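Local coordinates for protein papillomavirus transcription factor E2 (Human papillomavirus type 18, PDB 1QQH) that activates transcription as the viral regulatory protein E2, through an N-terminal activation domain that probably also supports viral DNA replication, at residues V54-G58 and E110-N116; M64-W69 and Y104-E110; A68-V72 and K83-V88. The protein carries 1 engineered substitution. One frame throughout, in Å; residues are numbered along the deposited sequence.

The three contacts all reach one curled antiparallel sheet. In chain order the segments are 54-58, 64-69, 68-72, 83-88, 104-110 and 110-116, so interaction 1 encloses the other two. Interactions 1 and 2 have centres about 11 Å apart, share Glu110 and set the short helix 107-111 against the neighbouring strands 45-56 and 63-75. Interactions 2 and 3 have centres about 13 Å apart, share Ala68 and Trp69, and meet where Tyr104 reaches Thr86. Interactions 1 and 3 have centres about 24 Å apart and do not touch. Together they join the hairpin of strands 63-75 and 81-89 to the helix in the elongated, cashew-shaped activation domain.

Interaction 1 (V54-G58 and E110-N116); sequences VYFDG and ECEKYGN
The aromatic ring of Phe56, at the end of strand 45-56, reaches residues 110-115, at helix 107-111 and just beyond. Its apolar contacts are spread over several ring atoms: CD2 lies 3.7 Å from Cys111 SG, CZ 3.9 Å from Glu110 CG, and CE1 3.9 Å from Tyr114 CD1. The two rings are inclined at 43°, with centroids 5.7 Å apart, too oblique for a stack or a T-shaped pair. The sulfur of Cys111 is likewise oblique to the Phe56 ring, a sulfur-aromatic contact well off the ring normal. With CG anti to the carbonyl carbon (chi1 -59°), the ring of Phe56 points across the gap, and Val54 CG1 of its own strand lies over one face.

Polar groups also approach. The carbonyl O of Tyr114 comes within 3.1 Å of Phe56 CG, in van der Waals contact and not a hydrogen bond. Asp57 brings OD2 to 3.0 Å from Gly115 CA. Glycine suits this place because a beta carbon would collide with Phe56 CB and, at a phi of 125° and the accompanying psi, with the carbonyl O of Tyr114 as well. The carboxylate finds its main partner two residues beyond Gly115, where Asp57 OD1 accepts a hydrogen bond from Thr117 N.

Met64, Tyr66 and Trp120 also touch Phe56, which is buried. The segments themselves exchange no hydrogen bond, so their association rests on dispersion and shape, while Asp57, through Thr117 N, ties the chain that follows Asn116 to the end of strand 45-56.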
ATOM      1  N   VAL A  54     -22.720   4.317  20.913  1.00 39.07           N
ATOM      2  CA  VAL A  54     -23.351   5.470  21.523  1.00 39.18           C
ATOM      3  C   VAL A  54     -24.850   5.236  21.586  1.00 41.16           C
ATOM      4  O   VAL A  54     -25.476   4.887  20.586  1.00 40.89           O
ATOM      5  CB  VAL A  54     -23.094   6.753  20.717  1.00 38.54           C
ATOM      6  CG1 VAL A  54     -23.851   7.914  21.340  1.00 37.61           C
ATOM      7  CG2 VAL A  54     -21.604   7.054  20.689  1.00 37.46           C
ATOM      8  N   TYR A  55     -25.414   5.411  22.773  1.00 43.20           N
ATOM      9  CA  TYR A  55     -26.846   5.239  22.976  1.00 45.89           C
ATOM     10  C   TYR A  55     -27.454   6.617  23.211  1.00 46.08           C
ATOM     11  O   TYR A  55     -27.107   7.296  24.176  1.00 44.66           O
ATOM     12  CB  TYR A  55     -27.114   4.346  24.189  1.00 47.21           C
ATOM     13  CG  TYR A  55     -26.492   2.974  24.090  1.00 50.06           C
ATOM     14  CD1 TYR A  55     -25.140   2.777  24.363  1.00 52.07           C
ATOM     15  CD2 TYR A  55     -27.253   1.872  23.718  1.00 51.63           C
ATOM     16  CE1 TYR A  55     -24.562   1.510  24.270  1.00 53.17           C
ATOM     17  CE2 TYR A  55     -26.688   0.602  23.620  1.00 53.59           C
ATOM     18  CZ  TYR A  55     -25.344   0.428  23.899  1.00 53.81           C
ATOM     19  OH  TYR A  55     -24.788  -0.830  23.810  1.00 55.98           O
ATOM     20  N   PHE A  56     -28.349   7.029  22.320  1.00 48.22           N
ATOM     21  CA  PHE A  56     -28.990   8.330  22.439  1.00 51.22           C
ATOM     22  C   PHE A  56     -30.263   8.219  23.250  1.00 54.66           C
ATOM     23  O   PHE A  56     -31.039   7.278  23.081  1.00 55.21           O
ATOM     24  CB  PHE A  56     -29.277   8.902  21.056  1.00 48.42           C
ATOM     25  CG  PHE A  56     -28.048   9.059  20.218  1.00 46.08           C
ATOM     26  CD1 PHE A  56     -27.738   8.129  19.233  1.00 45.54           C
ATOM     27  CD2 PHE A  56     -27.168  10.113  20.451  1.00 45.62           C
ATOM     28  CE1 PHE A  56     -26.570   8.241  18.494  1.00 44.68           C
ATOM     29  CE2 PHE A  56     -25.998  10.237  19.720  1.00 43.99           C
ATOM     30  CZ  PHE A  56     -25.698   9.295  18.737  1.00 45.47           C
ATOM     31  N   ASP A  57     -30.466   9.189  24.133  1.00 59.29           N
ATOM     32  CA  ASP A  57     -31.624   9.200  25.017  1.00 63.91           C
ATOM     33  C   ASP A  57     -31.411   8.001  25.932  1.00 66.25           C
ATOM     34  O   ASP A  57     -30.328   7.414  25.934  1.00 67.26           O
ATOM     35  CB  ASP A  57     -32.919   9.041  24.218  1.00 64.63           C
ATOM     36  CG  ASP A  57     -33.000  10.000  23.040  1.00 66.86           C
ATOM     37  OD1 ASP A  57     -32.867  11.226  23.249  1.00 67.80           O
ATOM     38  OD2 ASP A  57     -33.199   9.525  21.900  1.00 68.21           O
ATOM     39  N   GLY A  58     -32.422   7.636  26.710  1.00 68.71           N
ATOM     40  CA  GLY A  58     -32.266   6.498  27.598  1.00 71.54           C
ATOM     41  C   GLY A  58     -32.752   5.218  26.946  1.00 73.35           C
ATOM     42  O   GLY A  58     -33.604   4.517  27.499  1.00 74.21           O
ATOM     43  N   GLU A 110     -24.155  14.721  16.676  1.00 44.30           N
ATOM     44  CA  GLU A 110     -24.681  13.419  16.315  1.00 44.07           C
ATOM     45  C   GLU A 110     -26.006  13.134  17.016  1.00 45.08           C
ATOM     46  O   GLU A 110     -26.858  12.416  16.488  1.00 44.83           O
ATOM     47  CB  GLU A 110     -23.673  12.352  16.696  1.00 44.14           C
ATOM     48  CG  GLU A 110     -23.779  11.106  15.900  1.00 44.70           C
ATOM     49  CD  GLU A 110     -23.254  11.256  14.482  1.00 44.11           C
ATOM     50  OE1 GLU A 110     -22.606  12.276  14.168  1.00 42.31           O
ATOM     51  OE2 GLU A 110     -23.486  10.334  13.682  1.00 44.04           O
ATOM     52  N   CYS A 111     -26.172  13.688  18.212  1.00 45.78           N
ATOM     53  CA  CYS A 111     -27.394  13.484  18.978  1.00 48.26           C
ATOM     54  C   CYS A 111     -28.511  14.324  18.368  1.00 50.50           C
ATOM     55  O   CYS A 111     -29.692  13.986  18.474  1.00 50.86           O
ATOM     56  CB  CYS A 111     -27.183  13.889  20.434  1.00 48.04           C
ATOM     57  SG  CYS A 111     -28.519  13.365  21.543  1.00 50.60           S
ATOM     58  N   GLU A 112     -28.127  15.423  17.728  1.00 51.88           N
ATOM     59  CA  GLU A 112     -29.090  16.297  17.087  1.00 53.43           C
ATOM     60  C   GLU A 112     -29.695  15.573  15.887  1.00 54.85           C
ATOM     61  O   GLU A 112     -30.749  15.959  15.385  1.00 56.88           O
ATOM     62  CB  GLU A 112     -28.408  17.594  16.649  1.00 52.23           C
ATOM     63  CG  GLU A 112     -27.726  18.313  17.800  1.00 52.33           C
ATOM     64  CD  GLU A 112     -27.021  19.584  17.377  1.00 52.23           C
ATOM     65  OE1 GLU A 112     -26.337  19.580  16.332  1.00 52.71           O
ATOM     66  OE2 GLU A 112     -27.145  20.590  18.103  1.00 53.07           O
ATOM     67  N   LYS A 113     -29.030  14.512  15.443  1.00 55.56           N
ATOM     68  CA  LYS A 113     -29.510  13.727  14.315  1.00 56.70           C
ATOM     69  C   LYS A 113     -30.444  12.622  14.791  1.00 59.53           C
ATOM     70  O   LYS A 113     -31.364  12.229  14.076  1.00 61.31           O
ATOM     71  CB  LYS A 113     -28.345  13.092  13.564  1.00 54.52           C
ATOM     72  CG  LYS A 113     -27.339  14.065  12.997  1.00 51.61           C
ATOM     73  CD  LYS A 113     -26.296  13.312  12.193  1.00 50.04           C
ATOM     74  CE  LYS A 113     -25.172  14.218  11.734  1.00 48.41           C
ATOM     75  NZ  LYS A 113     -24.210  13.468  10.896  1.00 47.62           N
ATOM     76  N   TYR A 114     -30.193  12.107  15.991  1.00 61.13           N
ATOM     77  CA  TYR A 114     -31.022  11.046  16.556  1.00 62.46           C
ATOM     78  C   TYR A 114     -31.031  11.153  18.068  1.00 63.73           C
ATOM     79  O   TYR A 114     -30.026  10.874  18.709  1.00 65.83           O
ATOM     80  CB  TYR A 114     -30.486   9.667  16.166  1.00 61.75           C
ATOM     81  CG  TYR A 114     -29.441   9.658  15.074  1.00 60.84           C
ATOM     82  CD1 TYR A 114     -28.105   9.922  15.354  1.00 61.10           C
ATOM     83  CD2 TYR A 114     -29.787   9.359  13.758  1.00 61.12           C
ATOM     84  CE1 TYR A 114     -27.135   9.884  14.344  1.00 61.32           C
ATOM     85  CE2 TYR A 114     -28.831   9.320  12.743  1.00 60.74           C
ATOM     86  CZ  TYR A 114     -27.509   9.583  13.041  1.00 61.50           C
ATOM     87  OH  TYR A 114     -26.569   9.539  12.033  1.00 61.26           O
ATOM     88  N   GLY A 115     -32.156  11.551  18.645  1.00 64.94           N
ATOM     89  CA  GLY A 115     -32.216  11.674  20.089  1.00 67.44           C
ATOM     90  C   GLY A 115     -32.667  13.051  20.535  1.00 69.22           C
ATOM     91  O   GLY A 115     -31.856  13.949  20.769  1.00 69.11           O
ATOM     92  N   ASN A 116     -33.979  13.200  20.666  1.00 70.81           N
ATOM     93  CA  ASN A 116     -34.596  14.459  21.066  1.00 71.87           C
ATOM     94  C   ASN A 116     -34.232  14.872  22.486  1.00 71.36           C
ATOM     95  O   ASN A 116     -34.285  16.054  22.827  1.00 72.23           O
ATOM     96  CB  ASN A 116     -36.112  14.326  20.958  1.00 73.26           C
ATOM     97  CG  ASN A 116     -36.527  13.151  20.098  1.00 74.76           C
ATOM     98  OD1 ASN A 116     -36.293  13.138  18.888  1.00 75.20           O
ATOM     99  ND2 ASN A 116     -37.131  12.145  20.723  1.00 76.08           N
TER

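Interaction 2 (M64-W69 and Y104-E110); sequences MTYVAW and YIEFKSE
Tyr66 projects from strand 63-75 into the angle between strand 105-106 and helix 107-111, and its ring carries most of the apolar contact. Phe107 CE2 sits over one face, offset toward the rim and 3.7 Å from Tyr66 CD1, with the ring planes 52° apart. The CD1 methyl at the end of Ile105 approaches Tyr66 CD2 to 3.3 Å, obliquely. Having CG beside the backbone N (chi1 -55°) directs the tyrosine toward these partners, and a long aromatic side chain suits a place where the backbones stay well apart, Tyr66 CA lying 8.7 Å from Ile105 CA. Leu93 of strand 92-97 touches both Tyr66 and Phe107.

The polar contacts lie at the two ends. At one, OE2 of Glu110 lies at the edge of the Tyr66 ring, in its plane and 3.4 Å from Tyr66 CE2, while the carboxylate plane is turned 82° from that of the ring. The methyl CE of Met64 adds a contact with the same oxygen at 3.7 Å. At the other, Tyr104 OH gives at most a weak, unsettled bond to Val67 O at 3.4 Å; its stronger partner is Thr86 OG1. The same hydroxyl lies 3.4 Å from Trp69 CD1, where the two side chains cross at about a right angle.

One backbone and one side-chain bond hold the helix start. The carbonyl O of Glu106, the N-cap residue, accepts both, from Glu110 N (3.1 Å) and from Ser109 OG, while its carboxylate forms a salt bridge with Arg91. The chain passes from the short strand 105-106 into helix 107-111, and Ile105, Phe107 and Glu110 pack against Tyr66 of strand 63-75, in the antiparallel sheet of the E2 activation domain.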
ATOM      1  N   MET A  64     -26.071   3.976  17.889  1.00 59.86           N
ATOM      2  CA  MET A  64     -25.134   4.288  16.817  1.00 56.81           C
ATOM      3  C   MET A  64     -23.735   3.755  17.112  1.00 53.61           C
ATOM      4  O   MET A  64     -23.287   3.739  18.260  1.00 52.25           O
ATOM      5  CB  MET A  64     -25.054   5.798  16.589  1.00 59.96           C
ATOM      6  CG  MET A  64     -26.115   6.336  15.642  1.00 63.79           C
ATOM      7  SD  MET A  64     -25.920   5.676  13.963  1.00 69.53           S
ATOM      8  CE  MET A  64     -25.192   7.108  13.101  1.00 66.40           C
ATOM      9  N   THR A  65     -23.050   3.318  16.063  1.00 49.60           N
ATOM     10  CA  THR A  65     -21.703   2.794  16.196  1.00 46.75           C
ATOM     11  C   THR A  65     -20.709   3.670  15.452  1.00 43.09           C
ATOM     12  O   THR A  65     -21.022   4.209  14.391  1.00 41.93           O
ATOM     13  CB  THR A  65     -21.603   1.358  15.651  1.00 47.24           C
ATOM     14  OG1 THR A  65     -22.310   0.468  16.522  1.00 48.79           O
ATOM     15  CG2 THR A  65     -20.155   0.915  15.580  1.00 49.18           C
ATOM     16  N   TYR A  66     -19.523   3.830  16.032  1.00 40.00           N
ATOM     17  CA  TYR A  66     -18.457   4.611  15.421  1.00 37.82           C
ATOM     18  C   TYR A  66     -17.147   3.874  15.567  1.00 36.17           C
ATOM     19  O   TYR A  66     -17.004   3.001  16.425  1.00 35.52           O
ATOM     20  CB  TYR A  66     -18.318   5.983  16.063  1.00 38.43           C
ATOM     21  CG  TYR A  66     -19.594   6.758  16.067  1.00 39.28           C
ATOM     22  CD1 TYR A  66     -20.530   6.581  17.088  1.00 37.95           C
ATOM     23  CD2 TYR A  66     -19.907   7.624  15.025  1.00 39.94           C
ATOM     24  CE1 TYR A  66     -21.732   7.232  17.069  1.00 38.23           C
ATOM     25  CE2 TYR A  66     -21.126   8.289  14.999  1.00 39.91           C
ATOM     26  CZ  TYR A  66     -22.028   8.080  16.026  1.00 39.34           C
ATOM     27  OH  TYR A  66     -23.245   8.692  16.011  1.00 38.60           O
ATOM     28  N   VAL A  67     -16.182   4.232  14.731  1.00 34.94           N
ATOM     29  CA  VAL A  67     -14.890   3.576  14.778  1.00 33.05           C
ATOM     30  C   VAL A  67     -13.821   4.473  15.364  1.00 32.87           C
ATOM     31  O   VAL A  67     -13.592   5.585  14.885  1.00 32.12           O
ATOM     32  CB  VAL A  67     -14.430   3.121  13.370  1.00 33.69           C
ATOM     33  CG1 VAL A  67     -13.031   2.500  13.450  1.00 31.57           C
ATOM     34  CG2 VAL A  67     -15.416   2.116  12.801  1.00 31.67           C
ATOM     35  N   ALA A  68     -13.179   3.977  16.416  1.00 31.79           N
ATOM     36  CA  ALA A  68     -12.090   4.691  17.073  1.00 31.29           C
ATOM     37  C   ALA A  68     -10.823   3.958  16.640  1.00 30.74           C
ATOM     38  O   ALA A  68     -10.643   2.782  16.950  1.00 31.59           O
ATOM     39  CB  ALA A  68     -12.249   4.618  18.577  1.00 30.80           C
ATOM     40  N   TRP A  69      -9.954   4.650  15.923  1.00 29.24           N
ATOM     41  CA  TRP A  69      -8.724   4.044  15.429  1.00 30.34           C
ATOM     42  C   TRP A  69      -7.612   3.930  16.472  1.00 30.18           C
ATOM     43  O   TRP A  69      -7.241   4.915  17.103  1.00 29.59           O
ATOM     44  CB  TRP A  69      -8.238   4.839  14.223  1.00 31.24           C
ATOM     45  CG  TRP A  69      -9.309   4.985  13.172  1.00 31.53           C
ATOM     46  CD1 TRP A  69     -10.111   6.071  12.953  1.00 30.25           C
ATOM     47  CD2 TRP A  69      -9.712   3.991  12.220  1.00 31.76           C
ATOM     48  NE1 TRP A  69     -10.983   5.813  11.925  1.00 30.86           N
ATOM     49  CE2 TRP A  69     -10.762   4.543  11.459  1.00 30.85           C
ATOM     50  CE3 TRP A  69      -9.283   2.686  11.937  1.00 32.91           C
ATOM     51  CZ2 TRP A  69     -11.395   3.836  10.436  1.00 30.95           C
ATOM     52  CZ3 TRP A  69      -9.913   1.981  10.916  1.00 31.48           C
ATOM     53  CH2 TRP A  69     -10.959   2.561  10.178  1.00 32.43           C
ATOM     54  N   TYR A 104     -12.986  14.333  15.306  1.00 34.52           N
ATOM     55  CA  TYR A 104     -13.377  13.997  13.943  1.00 36.14           C
ATOM     56  C   TYR A 104     -14.801  13.437  13.960  1.00 37.15           C
ATOM     57  O   TYR A 104     -15.319  12.951  12.952  1.00 38.85           O
ATOM     58  CB  TYR A 104     -12.382  13.028  13.281  1.00 36.14           C
ATOM     59  CG  TYR A 104     -12.144  11.698  13.953  1.00 35.08           C
ATOM     60  CD1 TYR A 104     -12.954  10.601  13.677  1.00 34.75           C
ATOM     61  CD2 TYR A 104     -11.048  11.514  14.800  1.00 34.67           C
ATOM     62  CE1 TYR A 104     -12.676   9.341  14.215  1.00 34.78           C
ATOM     63  CE2 TYR A 104     -10.757  10.265  15.343  1.00 35.26           C
ATOM     64  CZ  TYR A 104     -11.573   9.180  15.043  1.00 35.03           C
ATOM     65  OH  TYR A 104     -11.270   7.942  15.560  1.00 34.28           O
ATOM     66  N   ILE A 105     -15.414  13.514  15.139  1.00 37.82           N
ATOM     67  CA  ILE A 105     -16.797  13.110  15.383  1.00 37.61           C
ATOM     68  C   ILE A 105     -17.230  13.773  16.684  1.00 38.12           C
ATOM     69  O   ILE A 105     -16.604  13.588  17.724  1.00 36.35           O
ATOM     70  CB  ILE A 105     -16.987  11.591  15.530  1.00 37.25           C
ATOM     71  CG1 ILE A 105     -16.883  10.913  14.162  1.00 39.59           C
ATOM     72  CG2 ILE A 105     -18.360  11.308  16.106  1.00 37.85           C
ATOM     73  CD1 ILE A 105     -17.358   9.482  14.137  1.00 38.87           C
ATOM     74  N   GLU A 106     -18.287  14.575  16.607  1.00 38.13           N
ATOM     75  CA  GLU A 106     -18.824  15.272  17.767  1.00 38.32           C
ATOM     76  C   GLU A 106     -20.155  14.601  18.076  1.00 38.30           C
ATOM     77  O   GLU A 106     -21.073  14.607  17.251  1.00 37.50           O
ATOM     78  CB  GLU A 106     -19.030  16.748  17.433  1.00 40.34           C
ATOM     79  CG  GLU A 106     -17.738  17.496  17.120  1.00 43.50           C
ATOM     80  CD  GLU A 106     -17.055  18.035  18.366  1.00 45.73           C
ATOM     81  OE1 GLU A 106     -17.392  17.581  19.479  1.00 47.71           O
ATOM     82  OE2 GLU A 106     -16.175  18.914  18.236  1.00 48.42           O
ATOM     83  N   PHE A 107     -20.250  14.005  19.257  1.00 36.82           N
ATOM     84  CA  PHE A 107     -21.460  13.309  19.655  1.00 36.43           C
ATOM     85  C   PHE A 107     -22.650  14.232  19.910  1.00 37.84           C
ATOM     86  O   PHE A 107     -23.793  13.782  19.883  1.00 36.44           O
ATOM     87  CB  PHE A 107     -21.177  12.436  20.882  1.00 36.29           C
ATOM     88  CG  PHE A 107     -20.294  11.236  20.585  1.00 36.23           C
ATOM     89  CD1 PHE A 107     -19.484  10.685  21.578  1.00 35.74           C
ATOM     90  CD2 PHE A 107     -20.295  10.645  19.318  1.00 35.83           C
ATOM     91  CE1 PHE A 107     -18.686   9.562  21.321  1.00 33.36           C
ATOM     92  CE2 PHE A 107     -19.501   9.526  19.051  1.00 35.35           C
ATOM     93  CZ  PHE A 107     -18.693   8.982  20.059  1.00 34.45           C
ATOM     94  N   LYS A 108     -22.395  15.516  20.152  1.00 38.05           N
ATOM     95  CA  LYS A 108     -23.497  16.439  20.381  1.00 40.10           C
ATOM     96  C   LYS A 108     -24.218  16.689  19.065  1.00 40.49           C
ATOM     97  O   LYS A 108     -25.444  16.702  19.008  1.00 41.25           O
ATOM     98  CB  LYS A 108     -23.014  17.770  20.940  1.00 40.93           C
ATOM     99  CG  LYS A 108     -24.154  18.767  21.112  1.00 43.13           C
ATOM    100  CD  LYS A 108     -23.718  20.049  21.804  1.00 45.37           C
ATOM    101  CE  LYS A 108     -24.917  20.961  22.063  1.00 47.58           C
ATOM    102  NZ  LYS A 108     -24.536  22.265  22.678  1.00 48.52           N
ATOM    103  N   SER A 109     -23.451  16.880  18.005  1.00 40.81           N
ATOM    104  CA  SER A 109     -24.036  17.127  16.702  1.00 43.31           C
ATOM    105  C   SER A 109     -24.706  15.842  16.241  1.00 43.95           C
ATOM    106  O   SER A 109     -25.701  15.858  15.522  1.00 45.17           O
ATOM    107  CB  SER A 109     -22.953  17.542  15.703  1.00 42.77           C
ATOM    108  OG  SER A 109     -22.446  16.418  15.007  1.00 46.47           O
ATOM    109  N   GLU A 110     -24.155  14.721  16.676  1.00 44.30           N
ATOM    110  CA  GLU A 110     -24.681  13.419  16.315  1.00 44.07           C
ATOM    111  C   GLU A 110     -26.006  13.134  17.016  1.00 45.08           C
ATOM    112  O   GLU A 110     -26.858  12.416  16.488  1.00 44.83           O
ATOM    113  CB  GLU A 110     -23.673  12.352  16.696  1.00 44.14           C
ATOM    114  CG  GLU A 110     -23.779  11.106  15.900  1.00 44.70           C
ATOM    115  CD  GLU A 110     -23.254  11.256  14.482  1.00 44.11           C
ATOM    116  OE1 GLU A 110     -22.606  12.276  14.168  1.00 42.31           O
ATOM    117  OE2 GLU A 110     -23.486  10.334  13.682  1.00 44.04           O
TER

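Interaction 3 (A68-V72 and K83-V88); sequences AWDSV and KTATCV
Val72 and Thr84 form the tight part of this contact, an antiparallel hydrogen-bonded pair with both side chains on one face of the sheet. Val72 N donates to Thr84 O over 2.6 Å at 169°, and Thr84 N returns a bond to Val72 O of 2.9 Å. CA-H contacts from Ser71 and Lys83 reach the same two carbonyls. A beta-branched residue at each position suits the extended backbone. Further along, the small methyl of Ala68 touches Thr86 CG2, at 3.6 Å, and Val88 CG2, at 3.7 Å.

Between these ends the backbones stay close but the direct hydrogen bonds become weak. Thr86 N reaches Trp69 O only weakly, at 3.3 Å with an angle of 124°, and a water lies within reach of both Thr86 O (2.6 Å) and Trp69 O (3.1 Å) and can bridge them. Thr86 turns OG1 beside its backbone N (chi1 -84°), close to Trp69 O and to Val72 CG2, 3.2 Å from the latter; its stronger partner is Tyr104 OH. Asp70 points its side chain away, and with Ser71 forms a classic beta bulge facing Lys47.

Lys83 passes its CE beside Ser71 OG and ends in a salt bridge with Glu25, while Ser71 OG bonds to Ser139. The hairpin is flanked by strand 45-56 beside 63-75, and by strands 92-97 and 134-136 beside 81-89.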
ATOM      1  N   ALA A  68     -13.179   3.977  16.416  1.00 31.79           N
ATOM      2  CA  ALA A  68     -12.090   4.691  17.073  1.00 31.29           C
ATOM      3  C   ALA A  68     -10.823   3.958  16.640  1.00 30.74           C
ATOM      4  O   ALA A  68     -10.643   2.782  16.950  1.00 31.59           O
ATOM      5  CB  ALA A  68     -12.249   4.618  18.577  1.00 30.80           C
ATOM      6  N   TRP A  69      -9.954   4.650  15.923  1.00 29.24           N
ATOM      7  CA  TRP A  69      -8.724   4.044  15.429  1.00 30.34           C
ATOM      8  C   TRP A  69      -7.612   3.930  16.472  1.00 30.18           C
ATOM      9  O   TRP A  69      -7.241   4.915  17.103  1.00 29.59           O
ATOM     10  CB  TRP A  69      -8.238   4.839  14.223  1.00 31.24           C
ATOM     11  CG  TRP A  69      -9.309   4.985  13.172  1.00 31.53           C
ATOM     12  CD1 TRP A  69     -10.111   6.071  12.953  1.00 30.25           C
ATOM     13  CD2 TRP A  69      -9.712   3.991  12.220  1.00 31.76           C
ATOM     14  NE1 TRP A  69     -10.983   5.813  11.925  1.00 30.86           N
ATOM     15  CE2 TRP A  69     -10.762   4.543  11.459  1.00 30.85           C
ATOM     16  CE3 TRP A  69      -9.283   2.686  11.937  1.00 32.91           C
ATOM     17  CZ2 TRP A  69     -11.395   3.836  10.436  1.00 30.95           C
ATOM     18  CZ3 TRP A  69      -9.913   1.981  10.916  1.00 31.48           C
ATOM     19  CH2 TRP A  69     -10.959   2.561  10.178  1.00 32.43           C
ATOM     20  N   ASP A  70      -7.084   2.723  16.664  1.00 32.41           N
ATOM     21  CA  ASP A  70      -6.010   2.522  17.643  1.00 34.39           C
ATOM     22  C   ASP A  70      -4.841   3.443  17.330  1.00 35.04           C
ATOM     23  O   ASP A  70      -4.194   3.968  18.232  1.00 36.70           O
ATOM     24  CB  ASP A  70      -5.508   1.076  17.641  1.00 36.15           C
ATOM     25  CG  ASP A  70      -6.421   0.131  18.409  1.00 39.58           C
ATOM     26  OD1 ASP A  70      -7.237   0.600  19.227  1.00 41.67           O
ATOM     27  OD2 ASP A  70      -6.307  -1.096  18.205  1.00 43.95           O
ATOM     28  N   SER A  71      -4.578   3.646  16.044  1.00 35.12           N
ATOM     29  CA  SER A  71      -3.477   4.494  15.637  1.00 34.88           C
ATOM     30  C   SER A  71      -3.875   5.456  14.543  1.00 33.44           C
ATOM     31  O   SER A  71      -4.388   5.050  13.513  1.00 33.49           O
ATOM     32  CB  SER A  71      -2.309   3.633  15.154  1.00 35.57           C
ATOM     33  OG  SER A  71      -1.903   2.728  16.167  1.00 38.29           O
ATOM     34  N   VAL A  72      -3.630   6.739  14.776  1.00 33.66           N
ATOM     35  CA  VAL A  72      -3.942   7.770  13.801  1.00 33.14           C
ATOM     36  C   VAL A  72      -2.639   8.402  13.341  1.00 33.78           C
ATOM     37  O   VAL A  72      -1.810   8.809  14.164  1.00 33.42           O
ATOM     38  CB  VAL A  72      -4.838   8.859  14.411  1.00 34.30           C
ATOM     39  CG1 VAL A  72      -5.015  10.005  13.415  1.00 33.16           C
ATOM     40  CG2 VAL A  72      -6.187   8.262  14.793  1.00 32.86           C
ATOM     41  N   LYS A  83       2.328   9.701  14.861  1.00 42.01           N
ATOM     42  CA  LYS A  83       1.393   8.628  15.153  1.00 40.84           C
ATOM     43  C   LYS A  83       0.840   8.804  16.570  1.00 40.49           C
ATOM     44  O   LYS A  83       1.598   9.017  17.519  1.00 40.63           O
ATOM     45  CB  LYS A  83       2.134   7.294  15.014  1.00 39.80           C
ATOM     46  CG  LYS A  83       1.404   6.065  15.481  1.00 38.36           C
ATOM     47  CD  LYS A  83       2.319   4.858  15.358  1.00 38.06           C
ATOM     48  CE  LYS A  83       1.714   3.620  15.980  1.00 37.82           C
ATOM     49  NZ  LYS A  83       2.631   2.460  15.842  1.00 39.33           N
ATOM     50  N   THR A  84      -0.478   8.737  16.706  1.00 38.37           N
ATOM     51  CA  THR A  84      -1.104   8.890  18.011  1.00 38.01           C
ATOM     52  C   THR A  84      -2.377   8.061  18.134  1.00 37.33           C
ATOM     53  O   THR A  84      -2.850   7.467  17.166  1.00 37.37           O
ATOM     54  CB  THR A  84      -1.433  10.367  18.309  1.00 38.84           C
ATOM     55  OG1 THR A  84      -1.876  10.485  19.666  1.00 40.15           O
ATOM     56  CG2 THR A  84      -2.520  10.876  17.377  1.00 37.96           C
ATOM     57  N   ALA A  85      -2.925   8.010  19.337  1.00 36.88           N
ATOM     58  CA  ALA A  85      -4.132   7.227  19.571  1.00 37.68           C
ATOM     59  C   ALA A  85      -5.403   8.038  19.393  1.00 37.07           C
ATOM     60  O   ALA A  85      -5.385   9.269  19.395  1.00 36.92           O
ATOM     61  CB  ALA A  85      -4.108   6.641  20.978  1.00 38.68           C
ATOM     62  N   THR A  86      -6.510   7.331  19.227  1.00 35.77           N
ATOM     63  CA  THR A  86      -7.787   8.003  19.117  1.00 35.58           C
ATOM     64  C   THR A  86      -8.326   8.026  20.535  1.00 35.72           C
ATOM     65  O   THR A  86      -8.218   7.039  21.259  1.00 35.28           O
ATOM     66  CB  THR A  86      -8.777   7.237  18.226  1.00 34.52           C
ATOM     67  OG1 THR A  86      -8.542   7.573  16.855  1.00 35.05           O
ATOM     68  CG2 THR A  86     -10.209   7.596  18.594  1.00 36.38           C
ATOM     69  N   CYS A  87      -8.878   9.159  20.940  1.00 35.53           N
ATOM     70  CA  CYS A  87      -9.439   9.270  22.268  1.00 36.05           C
ATOM     71  C   CYS A  87     -10.950   9.291  22.186  1.00 34.33           C
ATOM     72  O   CYS A  87     -11.534   9.990  21.358  1.00 32.89           O
ATOM     73  CB  CYS A  87      -8.935  10.529  22.958  1.00 38.98           C
ATOM     74  SG  CYS A  87      -7.191  10.448  23.357  1.00 43.96           S
ATOM     75  N   VAL A  88     -11.566   8.508  23.059  1.00 33.27           N
ATOM     76  CA  VAL A  88     -13.008   8.381  23.130  1.00 33.04           C
ATOM     77  C   VAL A  88     -13.549   9.040  24.396  1.00 34.03           C
ATOM     78  O   VAL A  88     -13.381   8.508  25.492  1.00 33.32           O
ATOM     79  CB  VAL A  88     -13.415   6.887  23.142  1.00 31.43           C
ATOM     80  CG1 VAL A  88     -14.922   6.750  23.155  1.00 30.20           C
ATOM     81  CG2 VAL A  88     -12.813   6.172  21.939  1.00 30.25           C
TER
HETATM   82  O   HOH W   1      -7.596   4.802  20.181  1.00 56.66           O